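Local structure of cyclopropane mycolic acid synthase 1 (1KPH) at residues C35-R40 with Q229-K234; V163-T168 with V280-C285; A241-N246 with R261-L266. The protein catalyses transfer of a methylene group from S-adenosyl-L-methionine to a double bond of an alpha mycolic acid, making the cyclopropane ring at the distal position. All coordinates share one frame; numbering follows the deposited sequence.

Overall arrangement
Contacts 1 and 2, with centres about 16 Å apart, meet directly through V280, which packs on C35, Q229 and Y232. Both hold the same carbonate: C35 and Y232 of contact 1 and H167 of contact 2 all hydrogen-bond to it. Y232 also borders the didecyl-dimethyl-ammonium, and its side chain lies about 7 Å from that of C269, probably an active-site residue. Contact 3 is more remote, about 18 Å from contact 1 and 28 Å from contact 2 between centres; contacts 2 and 3 come no nearer than about 12 Å between nearest atoms. Contact 3 shares helix 229-245 with contact 1, and its Y265 belongs to the didecyl-dimethyl-ammonium pocket.

Contact 1 (C35-R40 with Q229-K234); sequences CAYFER and QPHYAK. With 10A (didecyl-dimethyl-ammonium), chain G; CO3 (carbonate ion), chain E.
C35 rests its CB on the face of the Y232 ring, 3.3 Å from the ring centroid, with SG oblique to the same ring; V280 packs against both residues. The C35 N donates to carbonate O1 over 2.8 Å in a nearly straight bond (167°). Next, A36 O lies 3.2 Å from H231 CB, buried without a polar partner. At Y37, CG anti to the backbone N (chi1 179°) lays the ring alongside H231, edge-on to the imidazole face in a T-shaped pair, centroids 5.0 Å apart and planes at 73°. F38, centre of an inverse gamma turn, sets CB beside H231 ND1 and offers a face to K234, whose CD sits 3.4 Å from the ring centroid, almost on the normal. Aromatic and CH-pi packing thus joins the 35-40 loop to the start of helix 229-245. Y232 OH donates to carbonate O2 at 2.5 Å, shorter than usual and doubtful in its exact value, so the anion appears to bridge a loop amide and a helix phenol. Although the carbonate probably came from the crystallisation liquor, its position is consistent with a site for the bicarbonate thought to act as base in this family.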
loop_
_atom_site.group_PDB
_atom_site.type_symbol
_atom_site.label_atom_id
_atom_site.label_comp_id
_atom_site.label_asym_id
_atom_site.label_seq_id
_atom_site.Cartn_x
_atom_site.Cartn_y
_atom_site.Cartn_z
ATOM N N CYS A 35 0.764 -5.797 2.787
ATOM C CA CYS A 35 1.189 -7.189 2.903
ATOM C C CYS A 35 2.650 -7.381 3.296
ATOM O O CYS A 35 3.556 -6.875 2.631
ATOM C CB CYS A 35 0.935 -7.926 1.585
ATOM S SG CYS A 35 1.235 -9.713 1.665
ATOM N N ALA A 36 2.871 -8.131 4.373
ATOM C CA ALA A 36 4.226 -8.409 4.837
ATOM C C ALA A 36 4.806 -9.577 4.027
ATOM O O ALA A 36 4.080 -10.257 3.300
ATOM C CB ALA A 36 4.216 -8.750 6.331
ATOM N N TYR A 37 6.110 -9.800 4.153
ATOM C CA TYR A 37 6.780 -10.875 3.427
ATOM C C TYR A 37 7.494 -11.824 4.386
ATOM O O TYR A 37 8.567 -11.510 4.893
ATOM C CB TYR A 37 7.789 -10.278 2.438
ATOM C CG TYR A 37 8.561 -11.299 1.636
ATOM C CD1 TYR A 37 7.928 -12.424 1.107
ATOM C CD2 TYR A 37 9.920 -11.126 1.377
ATOM C CE1 TYR A 37 8.629 -13.352 0.334
ATOM C CE2 TYR A 37 10.633 -12.048 0.604
ATOM C CZ TYR A 37 9.980 -13.155 0.085
ATOM O OH TYR A 37 10.670 -14.059 -0.696
ATOM N N PHE A 38 6.899 -12.985 4.639
ATOM C CA PHE A 38 7.514 -13.942 5.548
ATOM C C PHE A 38 8.563 -14.790 4.830
ATOM O O PHE A 38 8.367 -15.977 4.576
ATOM C CB PHE A 38 6.435 -14.816 6.199
ATOM C CG PHE A 38 5.446 -14.028 7.023
ATOM C CD1 PHE A 38 4.382 -13.363 6.414
ATOM C CD2 PHE A 38 5.608 -13.906 8.398
ATOM C CE1 PHE A 38 3.497 -12.589 7.164
ATOM C CE2 PHE A 38 4.724 -13.130 9.159
ATOM C CZ PHE A 38 3.669 -12.472 8.536
ATOM N N GLU A 39 9.677 -14.141 4.501
ATOM C CA GLU A 39 10.793 -14.771 3.810
ATOM C C GLU A 39 11.188 -16.045 4.548
ATOM O O GLU A 39 11.395 -17.089 3.928
ATOM C CB GLU A 39 11.977 -13.807 3.769
ATOM C CG GLU A 39 12.783 -13.847 2.492
ATOM C CD GLU A 39 13.891 -12.813 2.488
ATOM O OE1 GLU A 39 13.630 -11.658 2.891
ATOM O OE2 GLU A 39 15.020 -13.147 2.078
ATOM N N ARG A 40 11.301 -15.947 5.869
ATOM C CA ARG A 40 11.641 -17.090 6.713
ATOM C C ARG A 40 10.384 -17.480 7.476
ATOM O O ARG A 40 9.511 -16.646 7.712
ATOM C CB ARG A 40 12.751 -16.729 7.706
ATOM C CG ARG A 40 14.102 -16.471 7.068
ATOM C CD ARG A 40 15.186 -16.169 8.104
ATOM N NE ARG A 40 14.975 -14.910 8.819
ATOM C CZ ARG A 40 14.304 -14.791 9.962
ATOM N NH1 ARG A 40 13.767 -15.859 10.541
ATOM N NH2 ARG A 40 14.173 -13.600 10.533
ATOM N N GLN A 229 0.560 -13.455 -2.377
ATOM C CA GLN A 229 -0.761 -13.936 -1.980
ATOM C C GLN A 229 -0.881 -14.637 -0.622
ATOM O O GLN A 229 -1.625 -14.181 0.247
ATOM C CB GLN A 229 -1.323 -14.838 -3.086
ATOM C CG GLN A 229 -2.782 -15.221 -2.910
ATOM C CD GLN A 229 -3.319 -15.984 -4.107
ATOM O OE1 GLN A 229 -2.785 -17.029 -4.477
ATOM N NE2 GLN A 229 -4.378 -15.462 -4.722
ATOM N N PRO A 230 -0.156 -15.750 -0.417
ATOM C CA PRO A 230 -0.263 -16.437 0.877
ATOM C C PRO A 230 0.214 -15.613 2.062
ATOM O O PRO A 230 -0.260 -15.793 3.187
ATOM C CB PRO A 230 0.582 -17.690 0.670
ATOM C CG PRO A 230 1.654 -17.204 -0.259
ATOM C CD PRO A 230 0.851 -16.402 -1.272
ATOM N N HIS A 231 1.156 -14.712 1.814
ATOM C CA HIS A 231 1.684 -13.877 2.880
ATOM C C HIS A 231 0.653 -12.901 3.438
ATOM O O HIS A 231 0.747 -12.500 4.597
ATOM C CB HIS A 231 2.899 -13.095 2.382
ATOM C CG HIS A 231 4.055 -13.960 1.992
ATOM N ND1 HIS A 231 4.873 -14.571 2.918
ATOM C CD2 HIS A 231 4.516 -14.337 0.776
ATOM C CE1 HIS A 231 5.790 -15.285 2.289
ATOM N NE2 HIS A 231 5.596 -15.159 0.988
ATOM N N TYR A 232 -0.340 -12.522 2.635
ATOM C CA TYR A 232 -1.329 -11.559 3.118
ATOM C C TYR A 232 -2.341 -12.127 4.110
ATOM O O TYR A 232 -2.797 -11.419 5.008
ATOM C CB TYR A 232 -2.070 -10.903 1.951
ATOM C CG TYR A 232 -2.215 -9.404 2.120
ATOM C CD1 TYR A 232 -2.364 -8.842 3.388
ATOM C CD2 TYR A 232 -2.184 -8.550 1.020
ATOM C CE1 TYR A 232 -2.469 -7.467 3.561
ATOM C CE2 TYR A 232 -2.296 -7.164 1.182
ATOM C CZ TYR A 232 -2.432 -6.634 2.456
ATOM O OH TYR A 232 -2.505 -5.274 2.633
ATOM N N ALA A 233 -2.711 -13.391 3.943
ATOM C CA ALA A 233 -3.657 -14.013 4.860
ATOM C C ALA A 233 -3.042 -14.026 6.257
ATOM O O ALA A 233 -3.726 -13.767 7.250
ATOM C CB ALA A 233 -3.981 -15.434 4.411
ATOM N N LYS A 234 -1.746 -14.317 6.330
ATOM C CA LYS A 234 -1.045 -14.346 7.610
ATOM C C LYS A 234 -0.918 -12.931 8.179
ATOM O O LYS A 234 -1.162 -12.707 9.365
ATOM C CB LYS A 234 0.342 -14.967 7.442
ATOM C CG LYS A 234 1.087 -15.178 8.756
ATOM C CD LYS A 234 2.423 -15.853 8.504
ATOM C CE LYS A 234 3.150 -16.184 9.792
ATOM N NZ LYS A 234 4.394 -16.953 9.488
HETATM C C1 10A G . -13.451 -4.336 -4.864
HETATM C C2 10A G . -13.173 -3.007 -4.153
HETATM C C3 10A G . -11.771 -3.023 -3.536
HETATM C C4 10A G . -11.364 -1.755 -2.771
HETATM C C5 10A G . -9.944 -1.986 -2.235
HETATM C C6 10A G . -9.364 -0.854 -1.373
HETATM C C7 10A G . -7.979 -1.359 -0.937
HETATM C C8 10A G . -7.252 -0.470 0.075
HETATM C C9 10A G . -5.923 -1.164 0.447
HETATM C C10 10A G . -5.252 -0.433 1.609
HETATM N N1 10A G . -4.035 -1.009 2.352
HETATM C C11 10A G . -3.742 -0.046 3.484
HETATM C C12 10A G . -2.810 -1.029 1.473
HETATM C C13 10A G . -4.176 -2.436 2.905
HETATM C C14 10A G . -5.323 -2.856 3.878
HETATM C C15 10A G . -5.549 -4.376 4.064
HETATM C C16 10A G . -5.966 -5.230 2.843
HETATM C C17 10A G . -7.357 -4.872 2.284
HETATM C C18 10A G . -7.768 -5.749 1.094
HETATM C C19 10A G . -9.163 -5.350 0.593
HETATM C C20 10A G . -9.574 -6.276 -0.562
HETATM C C21 10A G . -10.979 -5.946 -1.073
HETATM C C22 10A G . -11.328 -6.921 -2.199
HETATM C C CO3 E . -1.099 -4.144 -0.223
HETATM O O1 CO3 E . -0.016 -5.091 0.202
HETATM O O2 CO3 E . -2.179 -3.945 0.572
HETATM O O3 CO3 E . -0.998 -3.485 -1.414
#

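Contact 2 (V163-T168 with V280-C285); sequences VMLLHT and VNQFTC. With CO3 (carbonate ion), chain E.
H167 and Q282 face each other as a non-hydrogen-bonded pair of antiparallel strands, their CA atoms only 4.1 Å apart, and their side chains join where the backbones do not. With H167 CG anti to the backbone N (chi1 171°), the ring is placed so that ND1 meets Q282 and NE2 the carbonate. Q282 NE2 donates to H167 ND1 across 2.9 Å, close to the imidazole plane, although ring and amide planes are turned 68° apart. The other ring nitrogen, NE2, donates to carbonate O1 at 2.7 Å in a bent bond (144°), while V280 CG2 packs 3.4 Å from that NE2. Gripped at both nitrogens, the ring has its rotation fixed. Here strand 278-286 runs antiparallel beside strand 163-171 in the mixed sheet of the Rossmann-like methyltransferase fold. M164 with C285, L166 with F283 and T168 with N281 close the ladder with two backbone hydrogen bonds each. On the face away from H167, the F283 ring presents its edge to L166 O and reaches T168 CG2 with CE2 at 4.0 Å. Further out, K59 NZ bonds to Q282 OE1 and so helps set the amide that orients H167, while F150, F151 and A154 pack on M164.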
loop_
_atom_site.group_PDB
_atom_site.type_symbol
_atom_site.label_atom_id
_atom_site.label_comp_id
_atom_site.label_asym_id
_atom_site.label_seq_id
_atom_site.Cartn_x
_atom_site.Cartn_y
_atom_site.Cartn_z
ATOM N N VAL A 163 13.121 3.269 -12.732
ATOM C CA VAL A 163 12.407 2.047 -12.379
ATOM C C VAL A 163 11.360 2.327 -11.311
ATOM O O VAL A 163 11.627 3.053 -10.356
ATOM C CB VAL A 163 13.366 0.972 -11.815
ATOM C CG1 VAL A 163 12.593 -0.310 -11.516
ATOM C CG2 VAL A 163 14.490 0.709 -12.791
ATOM N N MET A 164 10.168 1.762 -11.484
ATOM C CA MET A 164 9.098 1.918 -10.506
ATOM C C MET A 164 8.628 0.552 -10.026
ATOM O O MET A 164 8.318 -0.327 -10.829
ATOM C CB MET A 164 7.891 2.673 -11.083
ATOM C CG MET A 164 6.627 2.531 -10.210
ATOM S SD MET A 164 5.225 3.648 -10.557
ATOM C CE MET A 164 4.524 2.874 -12.048
ATOM N N LEU A 165 8.597 0.373 -8.711
ATOM C CA LEU A 165 8.124 -0.874 -8.136
ATOM C C LEU A 165 6.711 -0.557 -7.674
ATOM O O LEU A 165 6.517 0.213 -6.735
ATOM C CB LEU A 165 9.003 -1.305 -6.950
ATOM C CG LEU A 165 8.750 -2.668 -6.277
ATOM C CD1 LEU A 165 7.426 -2.646 -5.534
ATOM C CD2 LEU A 165 8.753 -3.782 -7.315
ATOM N N LEU A 166 5.729 -1.113 -8.372
ATOM C CA LEU A 166 4.330 -0.894 -8.031
ATOM C C LEU A 166 3.810 -2.153 -7.360
ATOM O O LEU A 166 3.767 -3.223 -7.964
ATOM C CB LEU A 166 3.502 -0.594 -9.287
ATOM C CG LEU A 166 1.998 -0.420 -9.050
ATOM C CD1 LEU A 166 1.761 0.803 -8.172
ATOM C CD2 LEU A 166 1.275 -0.266 -10.387
ATOM N N HIS A 167 3.416 -2.005 -6.103
ATOM C CA HIS A 167 2.915 -3.105 -5.298
ATOM C C HIS A 167 1.445 -2.832 -5.023
ATOM O O HIS A 167 1.092 -1.829 -4.397
ATOM C CB HIS A 167 3.757 -3.179 -4.012
ATOM C CG HIS A 167 3.243 -4.131 -2.977
ATOM N ND1 HIS A 167 4.084 -4.935 -2.235
ATOM C CD2 HIS A 167 1.998 -4.336 -2.486
ATOM C CE1 HIS A 167 3.378 -5.591 -1.331
ATOM N NE2 HIS A 167 2.110 -5.245 -1.460
ATOM N N THR A 168 0.582 -3.723 -5.504
ATOM C CA THR A 168 -0.850 -3.530 -5.329
ATOM C C THR A 168 -1.646 -4.818 -5.279
ATOM O O THR A 168 -1.260 -5.831 -5.854
ATOM C CB THR A 168 -1.435 -2.688 -6.491
ATOM O OG1 THR A 168 -2.853 -2.548 -6.326
ATOM C CG2 THR A 168 -1.166 -3.373 -7.828
ATOM N N VAL A 280 -2.067 -10.177 -4.491
ATOM C CA VAL A 280 -1.290 -8.964 -4.251
ATOM C C VAL A 280 0.019 -9.182 -5.000
ATOM O O VAL A 280 0.675 -10.215 -4.844
ATOM C CB VAL A 280 -1.041 -8.713 -2.733
ATOM C CG1 VAL A 280 -0.307 -9.883 -2.106
ATOM C CG2 VAL A 280 -0.254 -7.421 -2.549
ATOM N N ASN A 281 0.386 -8.219 -5.836
ATOM C CA ASN A 281 1.585 -8.365 -6.649
ATOM C C ASN A 281 2.497 -7.155 -6.705
ATOM O O ASN A 281 2.047 -6.012 -6.606
ATOM C CB ASN A 281 1.184 -8.719 -8.087
ATOM C CG ASN A 281 0.549 -10.087 -8.201
ATOM O OD1 ASN A 281 1.244 -11.093 -8.332
ATOM N ND2 ASN A 281 -0.777 -10.132 -8.138
ATOM N N GLN A 282 3.787 -7.427 -6.875
ATOM C CA GLN A 282 4.783 -6.375 -7.017
ATOM C C GLN A 282 5.198 -6.379 -8.487
ATOM O O GLN A 282 5.700 -7.383 -8.989
ATOM C CB GLN A 282 6.016 -6.645 -6.155
ATOM C CG GLN A 282 5.760 -6.727 -4.669
ATOM C CD GLN A 282 7.007 -6.410 -3.865
ATOM O OE1 GLN A 282 8.122 -6.721 -4.286
ATOM N NE2 GLN A 282 6.825 -5.795 -2.698
ATOM N N PHE A 283 4.977 -5.262 -9.170
ATOM C CA PHE A 283 5.331 -5.146 -10.579
ATOM C C PHE A 283 6.587 -4.299 -10.735
ATOM O O PHE A 283 6.626 -3.151 -10.304
ATOM C CB PHE A 283 4.200 -4.481 -11.362
ATOM C CG PHE A 283 2.912 -5.246 -11.355
ATOM C CD1 PHE A 283 2.565 -6.060 -12.430
ATOM C CD2 PHE A 283 2.024 -5.129 -10.290
ATOM C CE1 PHE A 283 1.343 -6.743 -12.445
ATOM C CE2 PHE A 283 0.806 -5.805 -10.293
ATOM C CZ PHE A 283 0.464 -6.613 -11.374
ATOM N N THR A 284 7.615 -4.874 -11.340
ATOM C CA THR A 284 8.852 -4.146 -11.579
ATOM C C THR A 284 8.678 -3.467 -12.937
ATOM O O THR A 284 8.756 -4.114 -13.980
ATOM C CB THR A 284 10.067 -5.098 -11.622
ATOM O OG1 THR A 284 10.199 -5.759 -10.357
ATOM C CG2 THR A 284 11.350 -4.325 -11.913
ATOM N N CYS A 285 8.423 -2.165 -12.911
ATOM C CA CYS A 285 8.212 -1.401 -14.131
ATOM C C CYS A 285 9.490 -0.698 -14.586
ATOM O O CYS A 285 9.938 0.268 -13.967
ATOM C CB CYS A 285 7.087 -0.397 -13.898
ATOM S SG CYS A 285 5.561 -1.184 -13.305
HETATM C C CO3 E . -1.099 -4.144 -0.223
HETATM O O1 CO3 E . -0.016 -5.091 0.202
HETATM O O2 CO3 E . -2.179 -3.945 0.572
HETATM O O3 CO3 E . -0.998 -3.485 -1.414
#

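Contact 3 (A241-N246 with R261-L266); sequences AALQAN and RYMKYL
L243 CD2 touches Y262 at CB, 3.8 Å away, while the Y262 ring itself leads off from helix 229-245 to meet F22 edge-to-face and H15 with planes less steeply inclined. The neighbouring Y265 ring carries L266 CD2 over one face, 3.7 Å above the plane and offset toward the rim, and has Y262 CD2 at its edge. Y265 also meets the F200 ring nearly perpendicularly, bonds through its OH to Y33 OH, and touches the didecyl-dimethyl-ammonium. Q244 adds a flat amide at the solvent-facing margin, where its OE1 lies 4.0 Å from M263 CE. These residues sit where helix 229-245 packs antiparallel to helix 256-275, the two joined in the chain through helix 247-253; the axes of the short segments pass 10.3 Å apart at 160°, a spacing bridged chiefly by L243 and M263. L243 CD2 settles against Y262 CB, M263 SD and L266 CD1, 3.6 Å from the last two, its side chain crossing that of L266 at about a right angle. M263 is folded at chi2 (-61°) and chi3 (-69°), a double bend that brings its sulfur alongside L243 and carries CE to Q244 CB at 3.7 Å. Farther along the same interface, L266 packs on L236, W239 and S240 of helix 229-245. L243 also touches Y259 of helix 256-275 and F26 of a loop.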
loop_
_atom_site.group_PDB
_atom_site.type_symbol
_atom_site.label_atom_id
_atom_site.label_comp_id
_atom_site.label_asym_id
_atom_site.label_seq_id
_atom_site.Cartn_x
_atom_site.Cartn_y
_atom_site.Cartn_z
ATOM N N ALA A 241 -5.580 -10.533 15.182
ATOM C CA ALA A 241 -5.311 -11.117 16.489
ATOM C C ALA A 241 -4.987 -10.010 17.489
ATOM O O ALA A 241 -5.459 -10.031 18.624
ATOM C CB ALA A 241 -4.152 -12.104 16.398
ATOM N N ALA A 242 -4.192 -9.035 17.054
ATOM C CA ALA A 242 -3.801 -7.918 17.906
ATOM C C ALA A 242 -4.985 -6.998 18.218
ATOM O O ALA A 242 -5.230 -6.661 19.379
ATOM C CB ALA A 242 -2.676 -7.121 17.238
ATOM N N LEU A 243 -5.715 -6.593 17.183
ATOM C CA LEU A 243 -6.865 -5.715 17.368
ATOM C C LEU A 243 -7.826 -6.300 18.394
ATOM O O LEU A 243 -8.286 -5.603 19.303
ATOM C CB LEU A 243 -7.598 -5.503 16.036
ATOM C CG LEU A 243 -8.857 -4.629 16.099
ATOM C CD1 LEU A 243 -8.514 -3.280 16.721
ATOM C CD2 LEU A 243 -9.427 -4.443 14.697
ATOM N N GLN A 244 -8.123 -7.586 18.246
ATOM C CA GLN A 244 -9.030 -8.275 19.155
ATOM C C GLN A 244 -8.542 -8.228 20.604
ATOM O O GLN A 244 -9.319 -7.958 21.520
ATOM C CB GLN A 244 -9.205 -9.726 18.705
ATOM C CG GLN A 244 -10.093 -10.564 19.604
ATOM C CD GLN A 244 -10.535 -11.854 18.941
ATOM O OE1 GLN A 244 -11.704 -12.012 18.582
ATOM N NE2 GLN A 244 -9.600 -12.780 18.760
ATOM N N ALA A 245 -7.255 -8.488 20.810
ATOM C CA ALA A 245 -6.689 -8.463 22.156
ATOM C C ALA A 245 -6.659 -7.026 22.678
ATOM O O ALA A 245 -6.539 -6.794 23.884
ATOM C CB ALA A 245 -5.278 -9.053 22.143
ATOM N N ASN A 246 -6.762 -6.072 21.757
ATOM C CA ASN A 246 -6.767 -4.649 22.093
ATOM C C ASN A 246 -8.187 -4.089 22.006
ATOM O O ASN A 246 -8.381 -2.875 21.932
ATOM C CB ASN A 246 -5.862 -3.878 21.126
ATOM C CG ASN A 246 -4.393 -3.962 21.505
ATOM O OD1 ASN A 246 -3.514 -3.939 20.638
ATOM N ND2 ASN A 246 -4.119 -4.041 22.804
ATOM N N ARG A 261 -16.540 -3.218 13.007
ATOM C CA ARG A 261 -16.368 -3.002 11.581
ATOM C C ARG A 261 -14.964 -3.410 11.137
ATOM O O ARG A 261 -14.800 -4.104 10.135
ATOM C CB ARG A 261 -16.627 -1.534 11.246
ATOM C CG ARG A 261 -16.631 -1.216 9.761
ATOM C CD ARG A 261 -17.226 0.158 9.518
ATOM N NE ARG A 261 -16.493 1.193 10.239
ATOM C CZ ARG A 261 -16.898 2.454 10.356
ATOM N NH1 ARG A 261 -18.038 2.842 9.801
ATOM N NH2 ARG A 261 -16.159 3.328 11.026
ATOM N N TYR A 262 -13.951 -2.985 11.883
ATOM C CA TYR A 262 -12.585 -3.331 11.518
ATOM C C TYR A 262 -12.254 -4.809 11.671
ATOM O O TYR A 262 -11.472 -5.351 10.893
ATOM C CB TYR A 262 -11.582 -2.470 12.290
ATOM C CG TYR A 262 -11.284 -1.179 11.564
ATOM C CD1 TYR A 262 -12.245 -0.174 11.471
ATOM C CD2 TYR A 262 -10.074 -0.998 10.891
ATOM C CE1 TYR A 262 -12.016 0.974 10.726
ATOM C CE2 TYR A 262 -9.834 0.151 10.139
ATOM C CZ TYR A 262 -10.813 1.131 10.063
ATOM O OH TYR A 262 -10.597 2.268 9.325
ATOM N N MET A 263 -12.840 -5.472 12.662
ATOM C CA MET A 263 -12.579 -6.899 12.825
ATOM C C MET A 263 -13.194 -7.627 11.629
ATOM O O MET A 263 -12.580 -8.518 11.044
ATOM C CB MET A 263 -13.195 -7.425 14.123
ATOM C CG MET A 263 -12.421 -7.071 15.385
ATOM S SD MET A 263 -10.737 -7.750 15.387
ATOM C CE MET A 263 -11.074 -9.523 15.534
ATOM N N LYS A 264 -14.411 -7.233 11.270
ATOM C CA LYS A 264 -15.110 -7.840 10.145
ATOM C C LYS A 264 -14.288 -7.664 8.872
ATOM O O LYS A 264 -14.185 -8.577 8.053
ATOM C CB LYS A 264 -16.490 -7.195 9.971
ATOM C CG LYS A 264 -17.268 -7.667 8.744
ATOM C CD LYS A 264 -18.629 -6.976 8.662
ATOM C CE LYS A 264 -19.384 -7.362 7.399
ATOM N NZ LYS A 264 -20.705 -6.676 7.330
ATOM N N TYR A 265 -13.697 -6.484 8.723
ATOM C CA TYR A 265 -12.879 -6.167 7.561
ATOM C C TYR A 265 -11.570 -6.964 7.555
ATOM O O TYR A 265 -11.251 -7.636 6.568
ATOM C CB TYR A 265 -12.646 -4.642 7.528
ATOM C CG TYR A 265 -11.256 -4.139 7.169
ATOM C CD1 TYR A 265 -10.645 -4.476 5.957
ATOM C CD2 TYR A 265 -10.568 -3.286 8.038
ATOM C CE1 TYR A 265 -9.382 -3.969 5.620
ATOM C CE2 TYR A 265 -9.309 -2.778 7.713
ATOM C CZ TYR A 265 -8.720 -3.120 6.502
ATOM O OH TYR A 265 -7.481 -2.598 6.178
ATOM N N LEU A 266 -10.831 -6.920 8.658
ATOM C CA LEU A 266 -9.563 -7.644 8.737
ATOM C C LEU A 266 -9.714 -9.151 8.525
ATOM O O LEU A 266 -9.029 -9.741 7.686
ATOM C CB LEU A 266 -8.883 -7.369 10.080
ATOM C CG LEU A 266 -8.400 -5.929 10.284
ATOM C CD1 LEU A 266 -7.861 -5.771 11.693
ATOM C CD2 LEU A 266 -7.324 -5.585 9.252
#